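Local coordinates for protein manganese lipoxygenase (Gaeumannomyces graminis, PDB 5FX8) that oxidises linoleic and alpha-linolenic acids with molecular oxygen to 11S- and 13R-hydroperoxy fatty acids, using a catalytic manganese ion, at residues F278-L283 and A498-P503; Y230-Q235 and A502-A507; R409-A414 and A569-R574. All blocks are in the same frame, centred on the assembly; numbering follows the deposited sequence.

Contacts 1 and 2 are neighbours, their centres 8 Å apart, and both end on the loop that follows helix 485-490, with Ala502 and Pro503 common to the two. They also touch directly: Leu500 O and Tyr230 N are 2.8 Å apart, and Asn281 OD1 and Cys234 N 3.0 Å apart, both probable hydrogen bonds. Contact 1 is the one near the catalytic centre, with the side chain of Leu283 about 12 Å from the manganese ion. Contact 3 pairs two helices on the opposite side of the chain's centre. Its centre lies 43 Å from that of contact 1 and 50 Å from that of contact 2, and it touches neither.

Contact 1: residues F278-L283 and A498-P503; sequences FNNNDL and AALYAP
The amide nitrogen of Asn280 is held by two backbone carbonyls of the loop. ND2 gives a weak hydrogen bond to Ala498 O, at 3.1 Å with a bent N-H...O angle of 126°, and a further one to the carbonyl of Pro497, its stronger polar partner. The other end of the same amide works through a water, which donates to Asn280 OD1 at 3.0 Å and accepts from Leu500 N at 3.2 Å. Both ends of the buried side chain are thus used, which probably helps to fix the rotation of the amide. With CG anti to the backbone N (chi1 -179°), the amide reaches straight off helix 268-305 toward this loop. That helix is the long, metal-bearing helix of the lipoxygenase fold: further along it come His290 and His294, two of the manganese ligands. The loop follows the helix that ends at residue 490, shortly after His478 and Asn482, which also bind the metal. Apolar groups fill in around the amide. Leu500 comes obliquely against it, its CG 4.0 Å from Asn280 CG and its CD2 branch at similar range from the same group. One turn further along the helix, Leu283 lays CD2 4.1 Å from Ala498 CA, so the branch meets the loop backbone rather than a side chain. The side chain of Leu283 comes about 8 Å from that of the manganese ligand Asn482. Ala498 has its own outside tie, its N bonding to Gln532 OE1.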
loop_
_atom_site.group_PDB
_atom_site.type_symbol
_atom_site.label_atom_id
_atom_site.label_comp_id
_atom_site.label_asym_id
_atom_site.label_seq_id
_atom_site.Cartn_x
_atom_site.Cartn_y
_atom_site.Cartn_z
ATOM N N PHE A 278 -5.190 -22.794 -7.270
ATOM C CA PHE A 278 -3.812 -22.337 -7.187
ATOM C C PHE A 278 -3.747 -20.853 -6.879
ATOM O O PHE A 278 -2.891 -20.421 -6.116
ATOM C CB PHE A 278 -3.068 -22.652 -8.478
ATOM C CG PHE A 278 -1.638 -22.178 -8.497
ATOM C CD1 PHE A 278 -1.317 -20.879 -8.852
ATOM C CD2 PHE A 278 -0.607 -23.054 -8.217
ATOM C CE1 PHE A 278 -0.033 -20.465 -8.895
ATOM C CE2 PHE A 278 0.695 -22.636 -8.261
ATOM C CZ PHE A 278 0.974 -21.322 -8.601
ATOM N N ASN A 279 -4.625 -20.051 -7.462
ATOM C CA ASN A 279 -4.531 -18.625 -7.190
ATOM C C ASN A 279 -4.885 -18.303 -5.741
ATOM O O ASN A 279 -4.382 -17.327 -5.174
ATOM C CB ASN A 279 -5.417 -17.868 -8.152
ATOM C CG ASN A 279 -4.832 -17.814 -9.540
ATOM O OD1 ASN A 279 -3.637 -17.934 -9.722
ATOM N ND2 ASN A 279 -5.679 -17.635 -10.525
ATOM N N ASN A 280 -5.748 -19.119 -5.144
ATOM C CA ASN A 280 -6.072 -19.012 -3.737
ATOM C C ASN A 280 -4.857 -19.311 -2.873
ATOM O O ASN A 280 -4.559 -18.590 -1.904
ATOM C CB ASN A 280 -7.207 -19.988 -3.459
ATOM C CG ASN A 280 -7.663 -19.964 -2.050
ATOM O OD1 ASN A 280 -7.372 -20.858 -1.276
ATOM N ND2 ASN A 280 -8.393 -18.940 -1.706
ATOM N N ASN A 281 -4.139 -20.381 -3.208
ATOM C CA ASN A 281 -2.941 -20.692 -2.444
ATOM C C ASN A 281 -1.853 -19.639 -2.643
ATOM O O ASN A 281 -1.147 -19.278 -1.696
ATOM C CB ASN A 281 -2.440 -22.076 -2.820
ATOM C CG ASN A 281 -3.413 -23.155 -2.458
ATOM O OD1 ASN A 281 -3.668 -24.068 -3.236
ATOM N ND2 ASN A 281 -3.971 -23.061 -1.265
ATOM N N ASP A 282 -1.720 -19.121 -3.859
ATOM C CA ASP A 282 -0.727 -18.103 -4.153
ATOM C C ASP A 282 -1.048 -16.790 -3.454
ATOM O O ASP A 282 -0.140 -16.098 -2.987
ATOM C CB ASP A 282 -0.627 -17.911 -5.662
ATOM C CG ASP A 282 0.639 -17.220 -6.068
ATOM O OD1 ASP A 282 1.713 -17.826 -5.899
ATOM O OD2 ASP A 282 0.561 -16.063 -6.539
ATOM N N LEU A 283 -2.331 -16.441 -3.345
ATOM C CA LEU A 283 -2.703 -15.240 -2.604
ATOM C C LEU A 283 -2.364 -15.383 -1.125
ATOM O O LEU A 283 -1.805 -14.463 -0.507
ATOM C CB LEU A 283 -4.189 -14.943 -2.795
ATOM C CG LEU A 283 -4.664 -13.574 -2.284
ATOM C CD1 LEU A 283 -3.795 -12.377 -2.737
ATOM C CD2 LEU A 283 -6.097 -13.353 -2.699
ATOM N N ALA A 498 -10.088 -14.829 -2.284
ATOM C CA ALA A 498 -9.488 -14.976 -0.970
ATOM C C ALA A 498 -9.884 -16.288 -0.299
ATOM O O ALA A 498 -9.097 -16.855 0.455
ATOM C CB ALA A 498 -9.884 -13.805 -0.097
ATOM N N ALA A 499 -11.080 -16.799 -0.568
ATOM C CA ALA A 499 -11.503 -18.056 0.014
ATOM C C ALA A 499 -12.264 -18.879 -1.013
ATOM O O ALA A 499 -12.848 -18.338 -1.950
ATOM C CB ALA A 499 -12.385 -17.824 1.247
ATOM N N LEU A 500 -12.283 -20.192 -0.814
ATOM C CA LEU A 500 -13.135 -21.073 -1.604
ATOM C C LEU A 500 -14.336 -21.504 -0.773
ATOM O O LEU A 500 -14.197 -21.840 0.406
ATOM C CB LEU A 500 -12.370 -22.298 -2.088
ATOM C CG LEU A 500 -11.020 -22.035 -2.753
ATOM C CD1 LEU A 500 -10.454 -23.349 -3.244
ATOM C CD2 LEU A 500 -11.158 -21.053 -3.901
ATOM N N TYR A 501 -15.509 -21.504 -1.397
ATOM C CA TYR A 501 -16.775 -21.643 -0.699
ATOM C C TYR A 501 -17.464 -22.964 -1.004
ATOM O O TYR A 501 -18.607 -23.163 -0.612
ATOM C CB TYR A 501 -17.679 -20.448 -1.027
ATOM C CG TYR A 501 -17.182 -19.150 -0.409
ATOM C CD1 TYR A 501 -16.246 -18.367 -1.070
ATOM C CD2 TYR A 501 -17.618 -18.726 0.852
ATOM C CE1 TYR A 501 -15.780 -17.215 -0.532
ATOM C CE2 TYR A 501 -17.149 -17.560 1.403
ATOM C CZ TYR A 501 -16.218 -16.822 0.694
ATOM O OH TYR A 501 -15.702 -15.664 1.175
ATOM N N ALA A 502 -16.781 -23.885 -1.657
ATOM C CA ALA A 502 -17.331 -25.192 -1.927
ATOM C C ALA A 502 -16.199 -26.192 -1.801
ATOM O O ALA A 502 -15.042 -25.854 -2.052
ATOM C CB ALA A 502 -17.963 -25.266 -3.325
ATOM N N PRO A 503 -16.498 -27.420 -1.397
ATOM C CA PRO A 503 -15.433 -28.386 -1.114
ATOM C C PRO A 503 -14.610 -28.711 -2.342
ATOM O O PRO A 503 -15.103 -28.708 -3.471
ATOM C CB PRO A 503 -16.199 -29.622 -0.629
ATOM C CG PRO A 503 -17.451 -29.094 -0.144
ATOM C CD PRO A 503 -17.816 -27.948 -1.019
HETATM O O HOH W 1 -9.576 -20.688 0.761
#

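Contact 2: residues Y230-Q235 and A502-A507; sequences YAAACQ and APIPTA
Tyr230 lays one face of its ring over the peptide between Ala502 and Pro503. Ala502 C is 3.3 Å from Tyr230 CD1, toward the rim of the ring, while Pro503 N sits over its centre, 3.6 Å above the plane. The proline ring adds a CH-pi contact on this face: Pro503 CG is 4.0 Å from the Tyr230 ring centroid and 29° off the ring normal. The two side chains run alongside each other and point the same way, with Tyr230 CE2 and Pro503 CG 3.6 Å apart. A chi1 of -49°, which sets CG opposite the carbonyl carbon, places the phenol on this side of its strand-connecting loop.

Aliphatic contacts make up the rest. Ile504 turns its longer branch toward the loop: CG1 comes 3.8 Å from Ala231 O, and CD1 lies 4.3 Å from Ala232 CB. Beyond this pair the isoleucine also touches Met277 on helix 268-305, so it fits between that helix and the loop 230-235.

No hydrogen bond crosses between 230-235 and 502-507, but the backbone bond of Tyr230 with Leu500, just before the second segment, ties the same two loops together. Further polar ties run from Ala232 O to Asn281 ND2 of helix 268-305 and from Pro503 O to Trp522 NE1. The contact itself probably rests mainly on dispersion and the CH-pi contact.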
loop_
_atom_site.group_PDB
_atom_site.type_symbol
_atom_site.label_atom_id
_atom_site.label_comp_id
_atom_site.label_asym_id
_atom_site.label_seq_id
_atom_site.Cartn_x
_atom_site.Cartn_y
_atom_site.Cartn_z
ATOM N N TYR A 230 -12.948 -23.593 2.228
ATOM C CA TYR A 230 -12.188 -24.719 1.746
ATOM C C TYR A 230 -10.933 -24.198 1.068
ATOM O O TYR A 230 -10.832 -23.016 0.746
ATOM C CB TYR A 230 -13.040 -25.551 0.803
ATOM C CG TYR A 230 -14.384 -25.873 1.367
ATOM C CD1 TYR A 230 -15.451 -25.000 1.220
ATOM C CD2 TYR A 230 -14.594 -27.061 2.045
ATOM C CE1 TYR A 230 -16.674 -25.296 1.739
ATOM C CE2 TYR A 230 -15.817 -27.380 2.554
ATOM C CZ TYR A 230 -16.855 -26.503 2.405
ATOM O OH TYR A 230 -18.083 -26.830 2.926
ATOM N N ALA A 231 -9.971 -25.091 0.854
ATOM C CA ALA A 231 -8.693 -24.698 0.281
ATOM C C ALA A 231 -7.897 -25.940 -0.074
ATOM O O ALA A 231 -8.060 -26.981 0.560
ATOM C CB ALA A 231 -7.890 -23.830 1.254
ATOM N N ALA A 232 -7.010 -25.815 -1.063
ATOM C CA ALA A 232 -6.146 -26.912 -1.475
ATOM C C ALA A 232 -4.732 -26.654 -0.966
ATOM O O ALA A 232 -4.532 -25.854 -0.055
ATOM C CB ALA A 232 -6.205 -27.088 -2.996
ATOM N N ALA A 233 -3.754 -27.351 -1.533
ATOM C CA ALA A 233 -2.350 -27.080 -1.257
ATOM C C ALA A 233 -1.590 -27.306 -2.572
ATOM O O ALA A 233 -0.809 -28.236 -2.752
ATOM C CB ALA A 233 -1.826 -27.940 -0.112
ATOM N N CYS A 234 -1.834 -26.430 -3.537
ATOM C CA CYS A 234 -1.478 -26.735 -4.914
ATOM C C CYS A 234 0.022 -26.691 -5.150
ATOM O O CYS A 234 0.748 -25.874 -4.583
ATOM C CB CYS A 234 -2.161 -25.769 -5.862
ATOM S SG CYS A 234 -3.903 -26.084 -5.985
ATOM N N GLN A 235 0.483 -27.606 -5.977
ATOM C CA GLN A 235 1.773 -27.510 -6.621
ATOM C C GLN A 235 1.473 -27.270 -8.081
ATOM O O GLN A 235 0.681 -27.998 -8.674
ATOM C CB GLN A 235 2.585 -28.783 -6.447
ATOM C CG GLN A 235 2.943 -29.091 -5.049
ATOM C CD GLN A 235 3.746 -30.339 -4.963
ATOM O OE1 GLN A 235 4.867 -30.331 -4.462
ATOM N NE2 GLN A 235 3.195 -31.429 -5.461
ATOM N N ALA A 502 -16.781 -23.885 -1.657
ATOM C CA ALA A 502 -17.331 -25.192 -1.927
ATOM C C ALA A 502 -16.199 -26.192 -1.801
ATOM O O ALA A 502 -15.042 -25.854 -2.052
ATOM C CB ALA A 502 -17.963 -25.266 -3.325
ATOM N N PRO A 503 -16.498 -27.420 -1.397
ATOM C CA PRO A 503 -15.433 -28.386 -1.114
ATOM C C PRO A 503 -14.610 -28.711 -2.342
ATOM O O PRO A 503 -15.103 -28.708 -3.471
ATOM C CB PRO A 503 -16.199 -29.622 -0.629
ATOM C CG PRO A 503 -17.451 -29.094 -0.144
ATOM C CD PRO A 503 -17.816 -27.948 -1.019
ATOM N N ILE A 504 -13.347 -29.029 -2.091
ATOM C CA ILE A 504 -12.432 -29.418 -3.163
ATOM C C ILE A 504 -12.985 -30.643 -3.863
ATOM O O ILE A 504 -13.213 -31.670 -3.199
ATOM C CB ILE A 504 -11.030 -29.713 -2.605
ATOM C CG1 ILE A 504 -10.423 -28.482 -1.941
ATOM C CG2 ILE A 504 -10.136 -30.276 -3.686
ATOM C CD1 ILE A 504 -10.448 -27.308 -2.786
ATOM N N PRO A 505 -13.166 -30.612 -5.183
ATOM C CA PRO A 505 -13.734 -31.767 -5.890
ATOM C C PRO A 505 -12.999 -33.074 -5.627
ATOM O O PRO A 505 -11.810 -33.102 -5.303
ATOM C CB PRO A 505 -13.625 -31.365 -7.364
ATOM C CG PRO A 505 -13.607 -29.855 -7.340
ATOM C CD PRO A 505 -12.882 -29.482 -6.089
ATOM N N THR A 506 -13.749 -34.171 -5.764
ATOM C CA THR A 506 -13.219 -35.524 -5.643
ATOM C C THR A 506 -13.199 -36.291 -6.962
ATOM O O THR A 506 -12.707 -37.418 -6.982
ATOM C CB THR A 506 -14.018 -36.323 -4.610
ATOM O OG1 THR A 506 -15.415 -36.316 -4.951
ATOM C CG2 THR A 506 -13.844 -35.726 -3.262
ATOM N N ALA A 507 -13.715 -35.726 -8.051
ATOM C CA ALA A 507 -13.648 -36.348 -9.373
ATOM C C ALA A 507 -13.508 -35.243 -10.409
ATOM O O ALA A 507 -13.251 -34.092 -10.068
ATOM C CB ALA A 507 -14.884 -37.214 -9.635
#

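Contact 3: residues R409-A414 and A569-R574; sequences RRFMQA and AAANAR
Arg410 and Arg574 bring their guanidinium groups almost parallel, with planes 12° apart. Arg574 NH2 sits over one face of the Arg410 group, offset toward the rim and 3.5 Å from Arg410 NH1. The two side chains cross obliquely, with Arg410 CD against one face of the Arg574 guanidinium, offset toward its rim. Asp578 probably eases the like charges: it forms a salt bridge with Arg574 NE and a long, weak ion pair with Arg410 NE. Arg410 NH1 has a similarly long, weak pairing with Glu259 of the zonadhesin chain.

Deeper in, Phe411 is set edge-on. Its CD2 approaches Ala571 O at 3.3 Å in the ring plane, and CE2 lies 3.6 Å from Asn572 N. A chi1 of 173° swings the ring from the flank of its helix toward the partner. Ala571 fits its methyl between this ring and Ala414, with Ala571 CB 3.5 Å from Ala414 CB.

The segments pack antiparallel, at 173°, with axes 8.9 Å apart, consistent with the small Ala414 and Ala571 at the interface. Phe555 stacks on Phe411, Tyr568 meets it edge to face, and Met412 points away to pack on helix 460-481, placing helix 396-420 between that helix and helix 566-587.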
loop_
_atom_site.group_PDB
_atom_site.type_symbol
_atom_site.label_atom_id
_atom_site.label_comp_id
_atom_site.label_asym_id
_atom_site.label_seq_id
_atom_site.Cartn_x
_atom_site.Cartn_y
_atom_site.Cartn_z
ATOM N N ARG A 409 20.107 2.583 -6.856
ATOM C CA ARG A 409 21.493 2.282 -6.566
ATOM C C ARG A 409 22.365 3.428 -7.003
ATOM O O ARG A 409 23.269 3.833 -6.276
ATOM C CB ARG A 409 21.914 0.984 -7.237
ATOM C CG ARG A 409 23.328 0.648 -6.908
ATOM C CD ARG A 409 23.751 -0.749 -7.243
ATOM N NE ARG A 409 25.082 -0.945 -6.696
ATOM C CZ ARG A 409 25.353 -1.566 -5.557
ATOM N NH1 ARG A 409 24.363 -2.109 -4.842
ATOM N NH2 ARG A 409 26.617 -1.662 -5.144
ATOM N N ARG A 410 22.066 4.005 -8.161
ATOM C CA ARG A 410 22.736 5.239 -8.522
ATOM C C ARG A 410 22.622 6.262 -7.399
ATOM O O ARG A 410 23.633 6.829 -6.970
ATOM C CB ARG A 410 22.177 5.776 -9.825
ATOM C CG ARG A 410 22.862 7.019 -10.302
ATOM C CD ARG A 410 22.174 7.539 -11.532
ATOM N NE ARG A 410 22.017 6.489 -12.539
ATOM C CZ ARG A 410 22.959 6.178 -13.428
ATOM N NH1 ARG A 410 24.124 6.837 -13.431
ATOM N NH2 ARG A 410 22.746 5.209 -14.309
ATOM N N PHE A 411 21.406 6.495 -6.890
ATOM C CA PHE A 411 21.287 7.456 -5.802
ATOM C C PHE A 411 22.120 7.040 -4.601
ATOM O O PHE A 411 22.792 7.870 -3.992
ATOM C CB PHE A 411 19.844 7.652 -5.369
ATOM C CG PHE A 411 19.714 8.501 -4.152
ATOM C CD1 PHE A 411 19.763 7.943 -2.889
ATOM C CD2 PHE A 411 19.574 9.858 -4.265
ATOM C CE1 PHE A 411 19.676 8.710 -1.796
ATOM C CE2 PHE A 411 19.468 10.632 -3.164
ATOM C CZ PHE A 411 19.533 10.059 -1.927
ATOM N N MET A 412 22.048 5.775 -4.204
ATOM C CA MET A 412 22.724 5.394 -2.979
ATOM C C MET A 412 24.218 5.516 -3.146
ATOM O O MET A 412 24.924 5.880 -2.208
ATOM C CB MET A 412 22.339 3.979 -2.552
ATOM C CG MET A 412 20.966 3.855 -1.989
ATOM S SD MET A 412 20.617 4.928 -0.585
ATOM C CE MET A 412 18.954 4.396 -0.231
ATOM N N GLN A 413 24.714 5.203 -4.331
ATOM C CA GLN A 413 26.133 5.356 -4.613
ATOM C C GLN A 413 26.547 6.808 -4.490
ATOM O O GLN A 413 27.550 7.127 -3.851
ATOM C CB GLN A 413 26.452 4.823 -6.000
ATOM C CG GLN A 413 27.937 4.771 -6.277
ATOM C CD GLN A 413 28.622 3.593 -5.603
ATOM O OE1 GLN A 413 28.337 2.440 -5.926
ATOM N NE2 GLN A 413 29.536 3.875 -4.672
ATOM N N ALA A 414 25.761 7.715 -5.059
ATOM C CA ALA A 414 26.133 9.112 -4.907
ATOM C C ALA A 414 25.983 9.578 -3.464
ATOM O O ALA A 414 26.753 10.420 -3.013
ATOM C CB ALA A 414 25.329 9.986 -5.855
ATOM N N ALA A 569 21.719 16.536 -2.543
ATOM C CA ALA A 569 20.646 17.146 -3.320
ATOM C C ALA A 569 20.819 16.900 -4.812
ATOM O O ALA A 569 19.827 16.787 -5.549
ATOM C CB ALA A 569 20.557 18.632 -3.018
ATOM N N ALA A 570 22.062 16.780 -5.271
ATOM C CA ALA A 570 22.280 16.423 -6.663
ATOM C C ALA A 570 21.876 14.979 -6.923
ATOM O O ALA A 570 21.297 14.669 -7.972
ATOM C CB ALA A 570 23.741 16.662 -7.040
ATOM N N ALA A 571 22.174 14.072 -5.984
ATOM C CA ALA A 571 21.728 12.695 -6.181
ATOM C C ALA A 571 20.211 12.616 -6.148
ATOM O O ALA A 571 19.607 11.851 -6.903
ATOM C CB ALA A 571 22.348 11.760 -5.146
ATOM N N ASN A 572 19.585 13.449 -5.322
ATOM C CA ASN A 572 18.137 13.487 -5.263
ATOM C C ASN A 572 17.527 13.958 -6.569
ATOM O O ASN A 572 16.515 13.413 -7.009
ATOM C CB ASN A 572 17.664 14.387 -4.138
ATOM C CG ASN A 572 16.161 14.476 -4.097
ATOM O OD1 ASN A 572 15.493 13.464 -3.956
ATOM N ND2 ASN A 572 15.620 15.668 -4.222
ATOM N N ALA A 573 18.089 14.997 -7.181
ATOM C CA ALA A 573 17.508 15.486 -8.418
ATOM C C ALA A 573 17.703 14.484 -9.537
ATOM O O ALA A 573 16.818 14.301 -10.379
ATOM C CB ALA A 573 18.119 16.833 -8.790
ATOM N N ARG A 574 18.853 13.823 -9.569
ATOM C CA ARG A 574 19.012 12.792 -10.576
ATOM C C ARG A 574 18.020 11.654 -10.349
ATOM O O ARG A 574 17.490 11.081 -11.306
ATOM C CB ARG A 574 20.442 12.290 -10.580
ATOM C CG ARG A 574 20.726 11.176 -11.561
ATOM C CD ARG A 574 20.489 11.545 -13.008
ATOM N NE ARG A 574 20.873 10.458 -13.915
ATOM C CZ ARG A 574 22.100 10.306 -14.441
ATOM N NH1 ARG A 574 23.077 11.158 -14.154
ATOM N NH2 ARG A 574 22.358 9.286 -15.246
#